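Local coordinates for protein putative oxidoreductase molybdopterin-binding subunit (Sulfolobus tokodaii, PDB 4ZOH) that probably serves as the molybdopterin-binding subunit of a molybdenum-containing oxidoreductase of the xanthine dehydrogenase and aldehyde oxidase family, at residues 163-173 with 238-249. Sequence-based numbering, arbitrary orientation.
Sequences SPLETRGALAY and PLKWVPTRTEEF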
ATOM      1  N   SER A 163       1.279 -28.119   1.713  1.00 17.95           N
ATOM      2  CA  SER A 163       2.402 -27.483   2.398  1.00 20.01           C
ATOM      3  C   SER A 163       3.202 -26.470   1.515  1.00 21.12           C
ATOM      4  O   SER A 163       4.429 -26.523   1.538  1.00 20.18           O
ATOM      5  CB  SER A 163       3.362 -28.547   2.963  1.00 19.62           C
ATOM      6  OG  SER A 163       2.683 -29.613   3.558  1.00 19.92           O
ATOM      7  N   PRO A 164       2.517 -25.555   0.742  1.00 22.37           N
ATOM      8  CA  PRO A 164       3.290 -24.503   0.058  1.00 20.12           C
ATOM      9  C   PRO A 164       4.068 -23.724   1.110  1.00 21.02           C
ATOM     10  O   PRO A 164       3.616 -23.624   2.268  1.00 22.48           O
ATOM     11  CB  PRO A 164       2.219 -23.593  -0.544  1.00 20.63           C
ATOM     12  CG  PRO A 164       0.992 -23.795   0.311  1.00 19.88           C
ATOM     13  CD  PRO A 164       1.074 -25.231   0.779  1.00 20.57           C
ATOM     14  N   LEU A 165       5.236 -23.184   0.740  1.00 20.38           N
ATOM     15  CA  LEU A 165       6.066 -22.509   1.781  1.00 21.33           C
ATOM     16  C   LEU A 165       5.439 -21.203   2.279  1.00 19.03           C
ATOM     17  O   LEU A 165       5.725 -20.779   3.401  1.00 19.19           O
ATOM     18  CB  LEU A 165       7.433 -22.160   1.184  1.00 21.24           C
ATOM     19  CG  LEU A 165       8.706 -22.648   1.842  1.00 25.24           C
ATOM     20  CD1 LEU A 165       9.575 -21.473   1.439  1.00 31.00           C
ATOM     21  CD2 LEU A 165       8.797 -22.802   3.360  1.00 24.52           C
ATOM     22  N   GLU A 166       4.680 -20.524   1.438  1.00 16.73           N
ATOM     23  CA  GLU A 166       3.791 -19.458   1.938  1.00 17.41           C
ATOM     24  C   GLU A 166       2.381 -20.048   2.176  1.00 17.77           C
ATOM     25  O   GLU A 166       1.727 -20.604   1.240  1.00 17.34           O
ATOM     26  CB  GLU A 166       3.649 -18.247   0.956  1.00 17.17           C
ATOM     27  CG  GLU A 166       2.869 -17.062   1.569  1.00 16.24           C
ATOM     28  CD  GLU A 166       2.069 -16.248   0.563  1.00 19.07           C
ATOM     29  OE1 GLU A 166       1.629 -15.119   0.905  1.00 20.21           O
ATOM     30  OE2 GLU A 166       1.844 -16.686  -0.600  1.00 17.33           O
ATOM     31  N   THR A 167       1.899 -19.880   3.399  1.00 17.65           N
ATOM     32  CA  THR A 167       0.474 -20.186   3.748  1.00 17.82           C
ATOM     33  C   THR A 167      -0.506 -19.301   3.030  1.00 18.03           C
ATOM     34  O   THR A 167      -0.114 -18.405   2.300  1.00 17.18           O
ATOM     35  CB  THR A 167       0.183 -20.037   5.226  1.00 18.35           C
ATOM     36  OG1 THR A 167       0.336 -18.669   5.596  1.00 19.90           O
ATOM     37  CG2 THR A 167       1.164 -20.892   6.096  1.00 15.85           C
ATOM     38  N   ARG A 168      -1.792 -19.653   3.151  1.00 17.27           N
ATOM     39  CA  ARG A 168      -2.890 -18.750   2.784  1.00 17.50           C
ATOM     40  C   ARG A 168      -2.641 -17.438   3.485  1.00 15.33           C
ATOM     41  O   ARG A 168      -1.830 -17.356   4.430  1.00 13.75           O
ATOM     42  CB  ARG A 168      -4.252 -19.355   3.285  1.00 17.96           C
ATOM     43  CG  ARG A 168      -4.605 -20.653   2.543  1.00 16.70           C
ATOM     44  CD  ARG A 168      -5.666 -21.472   3.308  1.00 16.02           C
ATOM     45  NE  ARG A 168      -5.256 -21.681   4.687  1.00 18.47           N
ATOM     46  CZ  ARG A 168      -6.070 -21.963   5.705  1.00 18.85           C
ATOM     47  NH1 ARG A 168      -5.530 -22.082   6.912  1.00 15.62           N
ATOM     48  NH2 ARG A 168      -7.389 -22.170   5.491  1.00 17.69           N
ATOM     49  N   GLY A 169      -3.390 -16.417   3.087  1.00 16.85           N
ATOM     50  CA  GLY A 169      -3.320 -15.129   3.826  1.00 15.51           C
ATOM     51  C   GLY A 169      -4.113 -14.152   3.017  1.00 16.50           C
ATOM     52  O   GLY A 169      -4.285 -14.326   1.771  1.00 18.44           O
ATOM     53  N   ALA A 170      -4.571 -13.098   3.673  1.00 17.05           N
ATOM     54  CA  ALA A 170      -5.458 -12.173   2.979  1.00 16.84           C
ATOM     55  C   ALA A 170      -5.541 -10.860   3.725  1.00 17.39           C
ATOM     56  O   ALA A 170      -5.192 -10.777   4.937  1.00 16.08           O
ATOM     57  CB  ALA A 170      -6.855 -12.764   2.816  1.00 16.87           C
ATOM     58  N   LEU A 171      -5.921  -9.845   2.944  1.00 16.43           N
ATOM     59  CA  LEU A 171      -6.012  -8.484   3.427  1.00 19.70           C
ATOM     60  C   LEU A 171      -7.249  -7.850   2.802  1.00 18.55           C
ATOM     61  O   LEU A 171      -7.334  -7.782   1.579  1.00 19.04           O
ATOM     62  CB  LEU A 171      -4.759  -7.646   3.046  1.00 17.90           C
ATOM     63  CG  LEU A 171      -4.769  -6.158   3.400  1.00 18.81           C
ATOM     64  CD1 LEU A 171      -4.908  -5.870   4.922  1.00 15.22           C
ATOM     65  CD2 LEU A 171      -3.505  -5.467   2.807  1.00 18.26           C
ATOM     66  N   ALA A 172      -8.176  -7.393   3.648  1.00 18.12           N
ATOM     67  CA  ALA A 172      -9.511  -6.967   3.165  1.00 19.15           C
ATOM     68  C   ALA A 172      -9.846  -5.550   3.646  1.00 18.02           C
ATOM     69  O   ALA A 172      -9.607  -5.207   4.785  1.00 15.86           O
ATOM     70  CB  ALA A 172     -10.569  -7.942   3.643  1.00 18.55           C
ATOM     71  N   TYR A 173     -10.368  -4.739   2.736  1.00 19.26           N
ATOM     72  CA  TYR A 173     -10.612  -3.350   3.032  1.00 20.77           C
ATOM     73  C   TYR A 173     -11.846  -2.887   2.288  1.00 21.39           C
ATOM     74  O   TYR A 173     -11.893  -2.940   1.063  1.00 19.96           O
ATOM     75  CB  TYR A 173      -9.428  -2.456   2.616  1.00 23.04           C
ATOM     76  CG  TYR A 173      -9.740  -1.043   2.914  1.00 24.97           C
ATOM     77  CD1 TYR A 173     -10.116  -0.670   4.212  1.00 26.45           C
ATOM     78  CD2 TYR A 173      -9.718  -0.072   1.904  1.00 27.77           C
ATOM     79  CE1 TYR A 173     -10.446   0.638   4.533  1.00 29.04           C
ATOM     80  CE2 TYR A 173     -10.034   1.256   2.189  1.00 33.57           C
ATOM     81  CZ  TYR A 173     -10.395   1.604   3.513  1.00 32.60           C
ATOM     82  OH  TYR A 173     -10.706   2.892   3.827  1.00 33.66           O
ATOM     83  N   PRO A 238      -8.914  -1.865   7.362  1.00 22.42           N
ATOM     84  CA  PRO A 238      -8.303  -3.009   6.722  1.00 20.61           C
ATOM     85  C   PRO A 238      -7.968  -4.122   7.759  1.00 21.56           C
ATOM     86  O   PRO A 238      -7.658  -3.834   8.910  1.00 18.89           O
ATOM     87  CB  PRO A 238      -7.019  -2.435   6.138  1.00 19.45           C
ATOM     88  CG  PRO A 238      -7.184  -0.928   6.177  1.00 18.75           C
ATOM     89  CD  PRO A 238      -8.009  -0.685   7.399  1.00 19.44           C
ATOM     90  N   LEU A 239      -8.101  -5.372   7.326  1.00 18.10           N
ATOM     91  CA  LEU A 239      -8.037  -6.519   8.206  1.00 19.27           C
ATOM     92  C   LEU A 239      -7.106  -7.504   7.483  1.00 19.75           C
ATOM     93  O   LEU A 239      -7.396  -7.911   6.334  1.00 18.48           O
ATOM     94  CB  LEU A 239      -9.445  -7.159   8.269  1.00 19.10           C
ATOM     95  CG  LEU A 239     -10.659  -6.334   8.822  1.00 20.89           C
ATOM     96  CD1 LEU A 239     -11.842  -7.320   8.991  1.00 18.88           C
ATOM     97  CD2 LEU A 239     -10.391  -5.595  10.145  1.00 17.11           C
ATOM     98  N   LYS A 240      -6.010  -7.838   8.165  1.00 18.53           N
ATOM     99  CA  LYS A 240      -4.990  -8.775   7.696  1.00 20.44           C
ATOM    100  C   LYS A 240      -5.185 -10.108   8.407  1.00 19.79           C
ATOM    101  O   LYS A 240      -5.238 -10.171   9.648  1.00 18.70           O
ATOM    102  CB  LYS A 240      -3.572  -8.233   8.052  1.00 18.50           C
ATOM    103  CG  LYS A 240      -2.402  -9.178   7.778  1.00 19.42           C
ATOM    104  CD  LYS A 240      -2.085  -9.243   6.257  1.00 20.98           C
ATOM    105  CE  LYS A 240      -1.437  -7.968   5.677  1.00 19.78           C
ATOM    106  NZ  LYS A 240      -0.067  -7.811   6.323  1.00 18.19           N
ATOM    107  N   TRP A 241      -5.275 -11.167   7.622  1.00 17.24           N
ATOM    108  CA  TRP A 241      -5.323 -12.471   8.213  1.00 17.87           C
ATOM    109  C   TRP A 241      -4.099 -13.300   7.714  1.00 19.28           C
ATOM    110  O   TRP A 241      -3.927 -13.467   6.467  1.00 17.63           O
ATOM    111  CB  TRP A 241      -6.595 -13.177   7.736  1.00 16.05           C
ATOM    112  CG  TRP A 241      -6.520 -14.686   8.034  1.00 17.70           C
ATOM    113  CD1 TRP A 241      -6.382 -15.271   9.247  1.00 17.38           C
ATOM    114  CD2 TRP A 241      -6.499 -15.766   7.074  1.00 17.23           C
ATOM    115  NE1 TRP A 241      -6.352 -16.668   9.111  1.00 16.46           N
ATOM    116  CE2 TRP A 241      -6.438 -16.980   7.795  1.00 16.65           C
ATOM    117  CE3 TRP A 241      -6.586 -15.826   5.678  1.00 17.04           C
ATOM    118  CZ2 TRP A 241      -6.413 -18.264   7.148  1.00 17.15           C
ATOM    119  CZ3 TRP A 241      -6.629 -17.102   5.045  1.00 16.37           C
ATOM    120  CH2 TRP A 241      -6.515 -18.292   5.790  1.00 15.95           C
ATOM    121  N   VAL A 242      -3.293 -13.823   8.643  1.00 19.72           N
ATOM    122  CA  VAL A 242      -2.237 -14.786   8.258  1.00 19.29           C
ATOM    123  C   VAL A 242      -2.214 -15.921   9.288  1.00 18.20           C
ATOM    124  O   VAL A 242      -1.876 -15.695  10.408  1.00 16.98           O
ATOM    125  CB  VAL A 242      -0.836 -14.162   8.134  1.00 20.38           C
ATOM    126  CG1 VAL A 242       0.201 -15.219   7.685  1.00 19.46           C
ATOM    127  CG2 VAL A 242      -0.851 -12.980   7.177  1.00 18.48           C
ATOM    128  N   PRO A 243      -2.582 -17.139   8.890  1.00 18.58           N
ATOM    129  CA  PRO A 243      -2.525 -18.301   9.808  1.00 21.31           C
ATOM    130  C   PRO A 243      -1.099 -18.661  10.198  1.00 20.26           C
ATOM    131  O   PRO A 243      -0.133 -18.388   9.419  1.00 20.75           O
ATOM    132  CB  PRO A 243      -3.173 -19.428   8.983  1.00 19.33           C
ATOM    133  CG  PRO A 243      -2.809 -19.027   7.579  1.00 20.10           C
ATOM    134  CD  PRO A 243      -2.904 -17.551   7.515  1.00 18.61           C
ATOM    135  N   THR A 244      -0.932 -19.229  11.379  1.00 18.63           N
ATOM    136  CA  THR A 244       0.348 -19.887  11.673  1.00 20.91           C
ATOM    137  C   THR A 244       0.480 -21.166  10.813  1.00 22.56           C
ATOM    138  O   THR A 244      -0.513 -21.669  10.196  1.00 22.13           O
ATOM    139  CB  THR A 244       0.447 -20.286  13.135  1.00 21.69           C
ATOM    140  OG1 THR A 244      -0.456 -21.367  13.345  1.00 21.49           O
ATOM    141  CG2 THR A 244       0.107 -19.070  14.091  1.00 21.85           C
ATOM    142  N   ARG A 245       1.682 -21.712  10.743  1.00 22.34           N
ATOM    143  CA  ARG A 245       1.875 -22.930   9.896  1.00 21.47           C
ATOM    144  C   ARG A 245       1.152 -24.140  10.572  1.00 20.47           C
ATOM    145  O   ARG A 245       0.626 -25.004   9.882  1.00 21.64           O
ATOM    146  CB  ARG A 245       3.400 -23.227   9.691  1.00 19.66           C
ATOM    147  CG  ARG A 245       3.721 -24.553   8.996  1.00 18.18           C
ATOM    148  CD  ARG A 245       3.066 -24.699   7.628  1.00 17.88           C
ATOM    149  NE  ARG A 245       3.665 -23.660   6.804  1.00 17.63           N
ATOM    150  CZ  ARG A 245       3.548 -23.528   5.488  1.00 20.17           C
ATOM    151  NH1 ARG A 245       2.732 -24.340   4.797  1.00 17.18           N
ATOM    152  NH2 ARG A 245       4.202 -22.523   4.869  1.00 17.63           N
ATOM    153  N   THR A 246       1.154 -24.200  11.903  1.00 21.45           N
ATOM    154  CA  THR A 246       0.292 -25.215  12.622  1.00 21.85           C
ATOM    155  C   THR A 246      -1.162 -25.144  12.139  1.00 19.97           C
ATOM    156  O   THR A 246      -1.746 -26.155  11.688  1.00 21.13           O
ATOM    157  CB  THR A 246       0.425 -25.144  14.142  1.00 22.00           C
ATOM    158  OG1 THR A 246       1.807 -25.314  14.473  1.00 20.63           O
ATOM    159  CG2 THR A 246      -0.410 -26.226  14.872  1.00 21.82           C
ATOM    160  N   GLU A 247      -1.718 -23.940  12.121  1.00 19.79           N
ATOM    161  CA  GLU A 247      -3.049 -23.758  11.563  1.00 18.84           C
ATOM    162  C   GLU A 247      -3.166 -24.278  10.149  1.00 18.76           C
ATOM    163  O   GLU A 247      -4.167 -24.955   9.785  1.00 19.15           O
ATOM    164  CB  GLU A 247      -3.421 -22.248  11.577  1.00 19.30           C
ATOM    165  CG  GLU A 247      -3.740 -21.748  12.997  1.00 22.48           C
ATOM    166  CD  GLU A 247      -4.244 -20.322  12.928  1.00 24.34           C
ATOM    167  OE1 GLU A 247      -5.447 -20.088  12.648  1.00 24.89           O
ATOM    168  OE2 GLU A 247      -3.402 -19.454  13.119  1.00 23.31           O
ATOM    169  N   GLU A 248      -2.171 -23.923   9.309  1.00 18.67           N
ATOM    170  CA  GLU A 248      -2.257 -24.272   7.912  1.00 19.37           C
ATOM    171  C   GLU A 248      -2.328 -25.821   7.846  1.00 19.81           C
ATOM    172  O   GLU A 248      -3.190 -26.355   7.214  1.00 21.53           O
ATOM    173  CB  GLU A 248      -1.005 -23.735   7.130  1.00 18.44           C
ATOM    174  CG  GLU A 248      -1.217 -23.802   5.632  1.00 18.17           C
ATOM    175  CD  GLU A 248      -2.135 -22.727   5.062  1.00 20.31           C
ATOM    176  OE1 GLU A 248      -2.084 -22.578   3.816  1.00 21.85           O
ATOM    177  OE2 GLU A 248      -2.916 -22.008   5.830  1.00 21.92           O
ATOM    178  N   PHE A 249      -1.441 -26.518   8.558  1.00 19.08           N
ATOM    179  CA  PHE A 249      -1.397 -27.986   8.473  1.00 21.22           C
ATOM    180  C   PHE A 249      -2.718 -28.617   8.842  1.00 22.58           C
ATOM    181  O   PHE A 249      -3.148 -29.515   8.177  1.00 18.56           O
ATOM    182  CB  PHE A 249      -0.290 -28.571   9.386  1.00 19.34           C
ATOM    183  CG  PHE A 249       1.036 -28.666   8.698  1.00 20.65           C
ATOM    184  CD1 PHE A 249       1.178 -29.516   7.591  1.00 21.83           C
ATOM    185  CD2 PHE A 249       2.134 -27.909   9.138  1.00 18.30           C
ATOM    186  CE1 PHE A 249       2.378 -29.622   6.910  1.00 23.61           C
ATOM    187  CE2 PHE A 249       3.349 -28.029   8.483  1.00 24.09           C
ATOM    188  CZ  PHE A 249       3.484 -28.878   7.372  1.00 23.69           C
TER
HETATM  189  O   HOH W   1       2.231 -17.995   7.860  1.00 27.85           O
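Strands 170-173 and 239-241 pair antiparallel inside a mixed sheet of the molybdopterin-binding chain, and the pairing gives way to side-chain contacts where the loop 163-169 meets the start of helix 245-251. A170 with W241 and A172 with L239 are hydrogen-bonded pairs, W241 N to A170 O being 2.7 Å and nearly straight at 173°; L171 and K240 form the non-hydrogen-bonded pair between them.

Beyond the strands, the E248 carboxylate takes three N-H groups of R168: OE1 the backbone N at 3.0 Å, OE2 both NE (2.6 Å) and NH1 in a salt bridge. These donors stand above the carboxylate plane, whereas OE2 lies near the plane of the guanidinium, at its edge. W241 CH2 sits over the centre of one guanidinium face, the two planes 82° apart, so the indole presents its edge to the charged group. A leucine in place of R168 would probably leave the buried E248 carboxylate without its charge partner and the indole edge without the flat group it abuts.

R245 reaches the loop end-on, NH1 (2.8 Å) and NH2 both holding P164 O close to the guanidinium plane, and NH2 also hydrogen-bonds to the backbone of a chain of another protein in the assembly; bends at chi2 (57°) and chi3 curl the side chain there, and T167 CG2 rests on one face. A water donates to T167 OG1 and P243 O.

T244 and E247 close a capping box at the helix start, and L165 touches an iron-sulfur cluster. Helix 223-235 packs on A170, A172 and L239, and strands 179-183 and 32-38 flank the pair within the sheet.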